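Local coordinates for cytolethal distending toxin subunit B (Escherichia coli, PDB 2F1N), which nicks DNA as the endonuclease subunit of a three-part toxin, very probably damaging the DNA of intoxicated cells and so arresting them at G2/M, at residues A[119-124]-A[140-145]; A[21-26]-A[36-41]; A[188-193]-A[207-212]. All blocks are in the same frame, centred on the assembly; numbering follows the deposited sequence.

Contacts 1 and 2 are buried and lie on opposite sides of the chain's centre, about 20 Å apart between centres; contact 3 is only partly buried and sits farther out. Contacts 1 and 3 share the six-stranded sheet, using its two outermost strands, 119-123 and 205-208, and helix 156-168 reaches side chains of both. Contact 2 belongs to the eight-stranded sheet and pairs a strand with its crossover helix. The chemistry follows the place. Contact 1 is entirely hydrocarbon, with phenylalanines predominating. Contact 2 is carbon packing round a tryptophan whose N-H is bonded elsewhere. Contact 3 mixes a proline and aliphatic groups with a serine and a backbone carbonyl.

Contact 1: A[119-124]-A[140-145]; sequences EVFVLS and NDAFFT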
loop_
_atom_site.group_PDB
_atom_site.type_symbol
_atom_site.label_atom_id
_atom_site.label_comp_id
_atom_site.label_asym_id
_atom_site.label_seq_id
_atom_site.Cartn_x
_atom_site.Cartn_y
_atom_site.Cartn_z
ATOM N N GLU A 119 4.569 -13.299 5.663
ATOM C CA GLU A 119 5.329 -13.516 4.429
ATOM C C GLU A 119 5.486 -12.139 3.766
ATOM O O GLU A 119 4.635 -11.260 3.919
ATOM C CB GLU A 119 4.575 -14.521 3.516
ATOM C CG GLU A 119 5.329 -15.081 2.334
ATOM C CD GLU A 119 4.587 -16.217 1.643
ATOM O OE1 GLU A 119 3.359 -16.433 1.861
ATOM O OE2 GLU A 119 5.263 -16.881 0.861
ATOM N N VAL A 120 6.610 -11.958 3.089
ATOM C CA VAL A 120 6.830 -10.717 2.328
ATOM C C VAL A 120 6.945 -11.027 0.845
ATOM O O VAL A 120 7.713 -11.932 0.464
ATOM C CB VAL A 120 8.096 -10.011 2.803
ATOM C CG1 VAL A 120 8.205 -8.585 2.079
ATOM C CG2 VAL A 120 8.049 -9.869 4.308
ATOM N N PHE A 121 6.234 -10.252 0.031
ATOM C CA PHE A 121 6.235 -10.398 -1.451
ATOM C C PHE A 121 6.941 -9.192 -2.115
ATOM O O PHE A 121 6.672 -8.055 -1.766
ATOM C CB PHE A 121 4.836 -10.491 -2.034
ATOM C CG PHE A 121 4.014 -11.594 -1.444
ATOM C CD1 PHE A 121 4.474 -12.895 -1.424
ATOM C CD2 PHE A 121 2.797 -11.305 -0.840
ATOM C CE1 PHE A 121 3.691 -13.931 -0.845
ATOM C CE2 PHE A 121 2.043 -12.333 -0.246
ATOM C CZ PHE A 121 2.488 -13.626 -0.273
ATOM N N VAL A 122 7.822 -9.473 -3.073
ATOM C CA VAL A 122 8.479 -8.436 -3.831
ATOM C C VAL A 122 8.352 -8.831 -5.295
ATOM O O VAL A 122 8.946 -9.835 -5.728
ATOM C CB VAL A 122 9.973 -8.370 -3.528
ATOM C CG1 VAL A 122 10.479 -7.069 -4.136
ATOM C CG2 VAL A 122 10.231 -8.416 -2.007
ATOM N N LEU A 123 7.557 -8.074 -6.040
ATOM C CA LEU A 123 7.332 -8.340 -7.454
ATOM C C LEU A 123 8.013 -7.235 -8.306
ATOM O O LEU A 123 8.055 -6.054 -7.932
ATOM C CB LEU A 123 5.826 -8.457 -7.763
ATOM C CG LEU A 123 4.992 -9.292 -6.738
ATOM C CD1 LEU A 123 3.561 -9.407 -7.165
ATOM C CD2 LEU A 123 5.552 -10.698 -6.471
ATOM N N SER A 124 8.554 -7.654 -9.446
ATOM C CA SER A 124 9.340 -6.779 -10.304
ATOM C C SER A 124 8.480 -5.724 -10.983
ATOM O O SER A 124 7.282 -5.907 -11.201
ATOM C CB SER A 124 10.089 -7.642 -11.343
ATOM O OG SER A 124 10.982 -8.484 -10.610
ATOM N N ASN A 140 -4.658 -14.999 5.878
ATOM C CA ASN A 140 -5.191 -15.292 4.564
ATOM C C ASN A 140 -5.342 -14.070 3.651
ATOM O O ASN A 140 -5.998 -14.163 2.624
ATOM C CB ASN A 140 -6.578 -15.888 4.795
ATOM C CG ASN A 140 -7.052 -16.666 3.645
ATOM O OD1 ASN A 140 -6.433 -17.674 3.260
ATOM N ND2 ASN A 140 -8.200 -16.240 3.081
ATOM N N ASP A 141 -4.727 -12.943 4.044
ATOM C CA ASP A 141 -4.885 -11.677 3.337
ATOM C C ASP A 141 -3.509 -11.106 2.973
ATOM O O ASP A 141 -2.569 -11.260 3.740
ATOM C CB ASP A 141 -5.564 -10.701 4.272
ATOM C CG ASP A 141 -6.931 -11.181 4.710
ATOM O OD1 ASP A 141 -7.753 -11.457 3.846
ATOM O OD2 ASP A 141 -7.258 -11.284 5.891
ATOM N N ALA A 142 -3.420 -10.485 1.802
ATOM C CA ALA A 142 -2.171 -9.895 1.363
ATOM C C ALA A 142 -2.427 -8.428 1.044
ATOM O O ALA A 142 -3.455 -8.062 0.450
ATOM C CB ALA A 142 -1.662 -10.653 0.123
ATOM N N PHE A 143 -1.437 -7.570 1.363
ATOM C CA PHE A 143 -1.618 -6.152 1.122
ATOM C C PHE A 143 -0.367 -5.636 0.418
ATOM O O PHE A 143 0.730 -5.979 0.842
ATOM C CB PHE A 143 -1.734 -5.449 2.473
ATOM C CG PHE A 143 -2.914 -5.923 3.275
ATOM C CD1 PHE A 143 -4.167 -5.332 3.091
ATOM C CD2 PHE A 143 -2.771 -6.973 4.173
ATOM C CE1 PHE A 143 -5.292 -5.784 3.831
ATOM C CE2 PHE A 143 -3.889 -7.434 4.921
ATOM C CZ PHE A 143 -5.117 -6.819 4.738
ATOM N N PHE A 144 -0.571 -4.880 -0.676
ATOM C CA PHE A 144 0.533 -4.316 -1.472
ATOM C C PHE A 144 0.492 -2.812 -1.453
ATOM O O PHE A 144 -0.574 -2.201 -1.342
ATOM C CB PHE A 144 0.456 -4.760 -2.940
ATOM C CG PHE A 144 0.762 -6.237 -3.143
ATOM C CD1 PHE A 144 -0.167 -7.199 -2.790
ATOM C CD2 PHE A 144 2.026 -6.637 -3.553
ATOM C CE1 PHE A 144 0.124 -8.602 -2.956
ATOM C CE2 PHE A 144 2.342 -7.988 -3.724
ATOM C CZ PHE A 144 1.403 -8.979 -3.399
ATOM N N THR A 145 1.688 -2.219 -1.515
ATOM C CA THR A 145 1.784 -0.807 -1.892
ATOM C C THR A 145 2.270 -0.626 -3.353
ATOM O O THR A 145 3.156 -1.341 -3.801
ATOM C CB THR A 145 2.674 -0.055 -0.876
ATOM O OG1 THR A 145 2.763 1.347 -1.267
ATOM C CG2 THR A 145 4.159 -0.594 -0.879
#
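Phe144 pushes the far corner of its ring, CE2 and CZ, into the notch between Phe121 and Leu123. The notch has two walls and a floor. At one wall Phe144 CZ comes to 3.7 Å from Phe121 CD2; at the floor Phe144 CE2 lies 3.9 Å from Phe121 CB; at the other wall Leu123 CD1 also approaches Phe144 CE2 to 3.9 Å. The two phenyl rings are almost parallel, their planes 13° apart, yet they are slid so far past each other, with centroids separated by 6.0 Å, that they scarcely overlap. This is a corner set into a hollow rather than a face-to-face stack. Phe121 continues the interlocking along the strand: its CE2 reaches the methyl CB of Ala142, which lies 4.1 Å away at the ring edge, near its plane. The Phe121 ring can lean this way because CG stands beside the backbone N and opposite the carbonyl carbon (chi1 -56°).

No hydrogen bond links the segments, and none would be expected: the short strand axes pass 8.7 Å apart at 42°, with strand 133-138 lying between them in the sheet. That strand runs antiparallel to both, and backbone hydrogen bonds link Phe121 with its Gly135. Helix 156-168 packs against this face of the sheet, its Phe166 and Phe167 meeting the Phe121 ring edge-to-face, Phe166 also touching Leu123, and Phe167 resting on Ala142 and Phe144.

Contact 2: A[21-26]-A[36-41]; sequences WNLQGA and INVRQL
This contact lies within a beta-alpha-beta crossover: strand 18-25 passes into helix 31-42, which returns the chain to strand 50-56, a parallel neighbour of the first strand in the larger sheet of this DNase I-like fold. Trp21 reaches from the strand to the helix with the six-membered end of its indole. CH2 comes to 3.6 Å from Asn37 CB and CZ3 to 3.7 Å from that same carbon, an oblique approach. Val38 meets the indole differently, its CG2 lying at the ring edge 4.2 Å from CZ3. The same methyl also touches Leu23 CD2 at 3.8 Å, so it sits where the two side chains come together. Trp21 stretches out this far because CG points away from the backbone N (chi1 -170°). Leu23 lies over the indole from the same segment, its CB 3.7 Å above the plane of one face, toward the rim.

Between them Asn22 follows another course: its OD1 accepts the Gln24 N-H in an Asx turn, while ND2 bonds to Glu55 and Asp185. The amide plane of Asn37 stands at 86° to the indole, and the closest touch comes from the CB of Asn37.

Between residues 21-26 and 36-41 the contact is thus carbon against carbon, with no hydrogen bond; a polar tie comes from earlier in the helix, where Lys33 NZ bonds the carbonyl O of Leu23. The indole N-H is turned to the carbonyl of His254, which satisfies that one polar atom and ties down the near end of the ring.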
loop_
_atom_site.group_PDB
_atom_site.type_symbol
_atom_site.label_atom_id
_atom_site.label_comp_id
_atom_site.label_asym_id
_atom_site.label_seq_id
_atom_site.Cartn_x
_atom_site.Cartn_y
_atom_site.Cartn_z
ATOM N N TRP A 21 -1.004 6.349 1.543
ATOM C CA TRP A 21 -0.614 7.739 1.463
ATOM C C TRP A 21 0.677 7.939 0.661
ATOM O O TRP A 21 1.698 7.307 0.938
ATOM C CB TRP A 21 -0.429 8.258 2.914
ATOM C CG TRP A 21 -0.251 9.774 2.973
ATOM C CD1 TRP A 21 -0.773 10.693 2.104
ATOM C CD2 TRP A 21 0.537 10.515 3.918
ATOM N NE1 TRP A 21 -0.374 11.972 2.464
ATOM C CE2 TRP A 21 0.433 11.882 3.574
ATOM C CE3 TRP A 21 1.314 10.160 5.040
ATOM C CZ2 TRP A 21 1.070 12.893 4.314
ATOM C CZ3 TRP A 21 1.952 11.143 5.762
ATOM C CH2 TRP A 21 1.821 12.508 5.403
ATOM N N ASN A 22 0.631 8.806 -0.353
ATOM C CA ASN A 22 1.846 9.188 -1.039
ATOM C C ASN A 22 2.320 10.445 -0.309
ATOM O O ASN A 22 1.667 11.499 -0.363
ATOM C CB ASN A 22 1.507 9.489 -2.511
ATOM C CG ASN A 22 2.687 10.013 -3.324
ATOM O OD1 ASN A 22 3.621 10.558 -2.783
ATOM N ND2 ASN A 22 2.616 9.869 -4.642
ATOM N N LEU A 23 3.404 10.315 0.434
ATOM C CA LEU A 23 3.782 11.416 1.301
ATOM C C LEU A 23 4.761 12.369 0.640
ATOM O O LEU A 23 5.147 13.370 1.279
ATOM C CB LEU A 23 4.214 10.939 2.686
ATOM C CG LEU A 23 5.400 10.029 2.934
ATOM C CD1 LEU A 23 6.691 10.866 2.856
ATOM C CD2 LEU A 23 5.307 9.361 4.282
ATOM N N GLN A 24 5.100 12.107 -0.627
ATOM C CA GLN A 24 5.921 13.027 -1.425
ATOM C C GLN A 24 7.174 13.403 -0.653
ATOM O O GLN A 24 7.522 14.599 -0.534
ATOM C CB GLN A 24 5.096 14.260 -1.811
ATOM C CG GLN A 24 4.084 13.939 -2.897
ATOM C CD GLN A 24 3.521 15.217 -3.577
ATOM O OE1 GLN A 24 3.303 16.238 -2.917
ATOM N NE2 GLN A 24 3.342 15.156 -4.888
ATOM N N GLY A 25 7.855 12.358 -0.168
ATOM C CA GLY A 25 8.976 12.490 0.725
ATOM C C GLY A 25 10.251 12.335 -0.079
ATOM O O GLY A 25 10.249 11.838 -1.211
ATOM N N ALA A 26 11.350 12.711 0.564
ATOM C CA ALA A 26 12.677 12.625 -0.022
ATOM C C ALA A 26 13.526 12.059 1.091
ATOM O O ALA A 26 13.276 12.364 2.265
ATOM C CB ALA A 26 13.179 14.025 -0.373
ATOM N N ILE A 36 5.694 12.301 12.974
ATOM C CA ILE A 36 4.392 12.903 13.280
ATOM C C ILE A 36 3.232 12.335 12.472
ATOM O O ILE A 36 2.330 11.743 13.047
ATOM C CB ILE A 36 4.451 14.461 13.159
ATOM C CG1 ILE A 36 5.689 14.980 13.876
ATOM C CG2 ILE A 36 3.146 15.090 13.711
ATOM C CD1 ILE A 36 5.638 14.828 15.365
ATOM N N ASN A 37 3.266 12.476 11.150
ATOM C CA ASN A 37 2.084 12.186 10.329
ATOM C C ASN A 37 1.807 10.702 10.154
ATOM O O ASN A 37 0.700 10.260 10.391
ATOM C CB ASN A 37 2.162 12.890 8.992
ATOM C CG ASN A 37 2.412 14.393 9.163
ATOM O OD1 ASN A 37 1.616 15.098 9.815
ATOM N ND2 ASN A 37 3.498 14.873 8.620
ATOM N N VAL A 38 2.809 9.912 9.778
ATOM C CA VAL A 38 2.557 8.458 9.744
ATOM C C VAL A 38 2.214 7.889 11.126
ATOM O O VAL A 38 1.303 7.050 11.248
ATOM C CB VAL A 38 3.796 7.693 9.148
ATOM C CG1 VAL A 38 3.622 6.203 9.396
ATOM C CG2 VAL A 38 3.992 7.993 7.622
ATOM N N ARG A 39 2.913 8.358 12.151
ATOM C CA ARG A 39 2.638 7.927 13.518
ATOM C C ARG A 39 1.169 8.125 13.911
ATOM O O ARG A 39 0.552 7.237 14.494
ATOM C CB ARG A 39 3.517 8.697 14.476
ATOM C CG ARG A 39 3.243 8.296 15.909
ATOM C CD ARG A 39 3.920 9.190 16.907
ATOM N NE ARG A 39 5.342 8.899 17.033
ATOM C CZ ARG A 39 5.848 8.022 17.917
ATOM N NH1 ARG A 39 5.039 7.339 18.701
ATOM N NH2 ARG A 39 7.160 7.833 18.000
ATOM N N GLN A 40 0.626 9.292 13.574
ATOM C CA GLN A 40 -0.789 9.573 13.840
ATOM C C GLN A 40 -1.754 8.652 13.109
ATOM O O GLN A 40 -2.769 8.247 13.687
ATOM C CB GLN A 40 -1.097 11.065 13.583
ATOM C CG GLN A 40 -0.623 12.055 14.753
ATOM C CD GLN A 40 0.375 11.477 15.796
ATOM O OE1 GLN A 40 1.546 11.936 15.888
ATOM N NE2 GLN A 40 -0.091 10.510 16.607
ATOM N N LEU A 41 -1.443 8.295 11.860
ATOM C CA LEU A 41 -2.281 7.348 11.130
ATOM C C LEU A 41 -2.346 5.938 11.718
ATOM O O LEU A 41 -3.421 5.298 11.641
ATOM C CB LEU A 41 -1.836 7.254 9.672
ATOM C CG LEU A 41 -2.269 8.274 8.634
ATOM C CD1 LEU A 41 -3.793 8.381 8.413
ATOM C CD2 LEU A 41 -1.781 9.564 9.089
#

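Contact 3: A[188-193]-A[207-212]; sequences REPADL and IISPAA
Pro190 presses its ring against Ser209, with CG only 3.5 Å from Ser209 CB, a tight pair of carbons. Ser209 OG is just as near that CG, so the serine lies against the proline with both of its side-chain atoms. Next along, Ile207 grips the start of the helix with two branches: CG2 touches Pro190 CB at 3.9 Å, and CD1 reaches on to the carbonyl O of Pro190 at 3.4 Å and to Leu193 CD2 at 4.0 Å. A fully extended end (chi2 179°) carries CD1 out to Leu193.

Residues 188-193 are the opening part of the nuclear localization signal, and here they turn from loop into the short helix 190-194, packed on 205-208, an edge strand of the smaller sheet, and on the residue that follows it. Glu189 holds the N-cap position, and its carbonyl O accepts the N-H of Leu193.

Farther out, Arg188 folds back over this turn. Its NH1 makes a weak bond to the Asp192 carbonyl O, which lies in the guanidinium plane at 3.3 Å. Asp192 OD2 is 3.2 Å from NH1 but well out of that plane, so that pairing is one of charge alone. Arg188 NE is bonded to Asn154. Beneath the contact, Tyr223 of strand 222-228 touches Leu193, Ile207 and Ser209, and its hydroxyl is hydrogen-bonded to the carbonyl of Arg188.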
loop_
_atom_site.group_PDB
_atom_site.type_symbol
_atom_site.label_atom_id
_atom_site.label_comp_id
_atom_site.label_asym_id
_atom_site.label_seq_id
_atom_site.Cartn_x
_atom_site.Cartn_y
_atom_site.Cartn_z
ATOM N N ARG A 188 -3.952 7.278 -12.342
ATOM C CA ARG A 188 -5.096 7.359 -13.269
ATOM C C ARG A 188 -6.354 7.190 -12.425
ATOM O O ARG A 188 -6.286 6.643 -11.311
ATOM C CB ARG A 188 -4.990 6.315 -14.389
ATOM C CG ARG A 188 -5.037 4.865 -13.914
ATOM C CD ARG A 188 -5.256 3.929 -15.138
ATOM N NE ARG A 188 -4.083 3.811 -15.986
ATOM C CZ ARG A 188 -4.105 3.252 -17.218
ATOM N NH1 ARG A 188 -5.272 2.853 -17.751
ATOM N NH2 ARG A 188 -2.995 3.100 -17.930
ATOM N N GLU A 189 -7.502 7.669 -12.941
ATOM C CA GLU A 189 -8.728 7.661 -12.190
ATOM C C GLU A 189 -9.267 6.211 -12.142
ATOM O O GLU A 189 -8.900 5.420 -12.963
ATOM C CB GLU A 189 -9.745 8.638 -12.848
ATOM C CG GLU A 189 -10.338 9.623 -11.872
ATOM C CD GLU A 189 -9.533 10.887 -11.739
ATOM O OE1 GLU A 189 -8.422 10.954 -12.287
ATOM O OE2 GLU A 189 -10.045 11.835 -11.109
ATOM N N PRO A 190 -10.069 5.874 -11.139
ATOM C CA PRO A 190 -10.587 4.507 -10.963
ATOM C C PRO A 190 -11.254 3.875 -12.209
ATOM O O PRO A 190 -10.949 2.748 -12.588
ATOM C CB PRO A 190 -11.589 4.691 -9.835
ATOM C CG PRO A 190 -11.038 5.777 -9.040
ATOM C CD PRO A 190 -10.515 6.753 -10.034
ATOM N N ALA A 191 -12.197 4.573 -12.831
ATOM C CA ALA A 191 -12.809 4.025 -14.044
ATOM C C ALA A 191 -11.815 3.825 -15.183
ATOM O O ALA A 191 -11.977 2.900 -16.007
ATOM C CB ALA A 191 -14.007 4.906 -14.506
ATOM N N ASP A 192 -10.784 4.696 -15.250
ATOM C CA ASP A 192 -9.748 4.545 -16.236
ATOM C C ASP A 192 -8.911 3.289 -16.049
ATOM O O ASP A 192 -8.503 2.676 -17.013
ATOM C CB ASP A 192 -8.836 5.777 -16.261
ATOM C CG ASP A 192 -7.964 5.799 -17.454
ATOM O OD1 ASP A 192 -8.506 5.944 -18.585
ATOM O OD2 ASP A 192 -6.725 5.683 -17.407
ATOM N N LEU A 193 -8.638 2.920 -14.796
ATOM C CA LEU A 193 -8.004 1.642 -14.535
ATOM C C LEU A 193 -8.959 0.460 -14.879
ATOM O O LEU A 193 -8.533 -0.471 -15.558
ATOM C CB LEU A 193 -7.657 1.565 -13.046
ATOM C CG LEU A 193 -7.021 0.259 -12.574
ATOM C CD1 LEU A 193 -5.716 -0.096 -13.378
ATOM C CD2 LEU A 193 -6.724 0.453 -11.067
ATOM N N ILE A 207 -12.647 -2.213 -7.559
ATOM C CA ILE A 207 -11.899 -1.000 -7.227
ATOM C C ILE A 207 -12.646 -0.296 -6.107
ATOM O O ILE A 207 -13.852 -0.120 -6.198
ATOM C CB ILE A 207 -11.726 -0.143 -8.482
ATOM C CG1 ILE A 207 -10.848 -0.914 -9.511
ATOM C CG2 ILE A 207 -11.091 1.188 -8.127
ATOM C CD1 ILE A 207 -10.631 -0.181 -10.793
ATOM N N ILE A 208 -11.939 0.075 -5.036
ATOM C CA ILE A 208 -12.554 0.789 -3.904
ATOM C C ILE A 208 -11.932 2.180 -3.844
ATOM O O ILE A 208 -10.780 2.334 -3.458
ATOM C CB ILE A 208 -12.355 -0.021 -2.578
ATOM C CG1 ILE A 208 -12.804 -1.465 -2.773
ATOM C CG2 ILE A 208 -13.128 0.588 -1.371
ATOM C CD1 ILE A 208 -12.122 -2.420 -1.840
ATOM N N SER A 209 -12.704 3.202 -4.207
ATOM C CA SER A 209 -12.153 4.559 -4.346
ATOM C C SER A 209 -13.052 5.547 -3.662
ATOM O O SER A 209 -14.271 5.324 -3.582
ATOM C CB SER A 209 -11.977 4.953 -5.820
ATOM O OG SER A 209 -13.180 4.725 -6.520
ATOM N N PRO A 210 -12.472 6.650 -3.171
ATOM C CA PRO A 210 -13.285 7.658 -2.477
ATOM C C PRO A 210 -14.025 8.546 -3.490
ATOM O O PRO A 210 -13.637 8.702 -4.635
ATOM C CB PRO A 210 -12.256 8.453 -1.668
ATOM C CG PRO A 210 -10.997 8.426 -2.511
ATOM C CD PRO A 210 -11.046 7.043 -3.232
ATOM N N ALA A 211 -15.124 9.138 -3.048
ATOM C CA ALA A 211 -15.860 9.995 -3.949
ATOM C C ALA A 211 -15.106 11.315 -4.299
ATOM O O ALA A 211 -15.285 11.922 -5.413
ATOM C CB ALA A 211 -17.248 10.220 -3.416
ATOM N N ALA A 212 -14.188 11.696 -3.421
ATOM C CA ALA A 212 -13.494 12.964 -3.521
ATOM C C ALA A 212 -12.153 12.822 -4.199
ATOM O O ALA A 212 -11.670 11.698 -4.365
ATOM C CB ALA A 212 -13.332 13.558 -2.116
#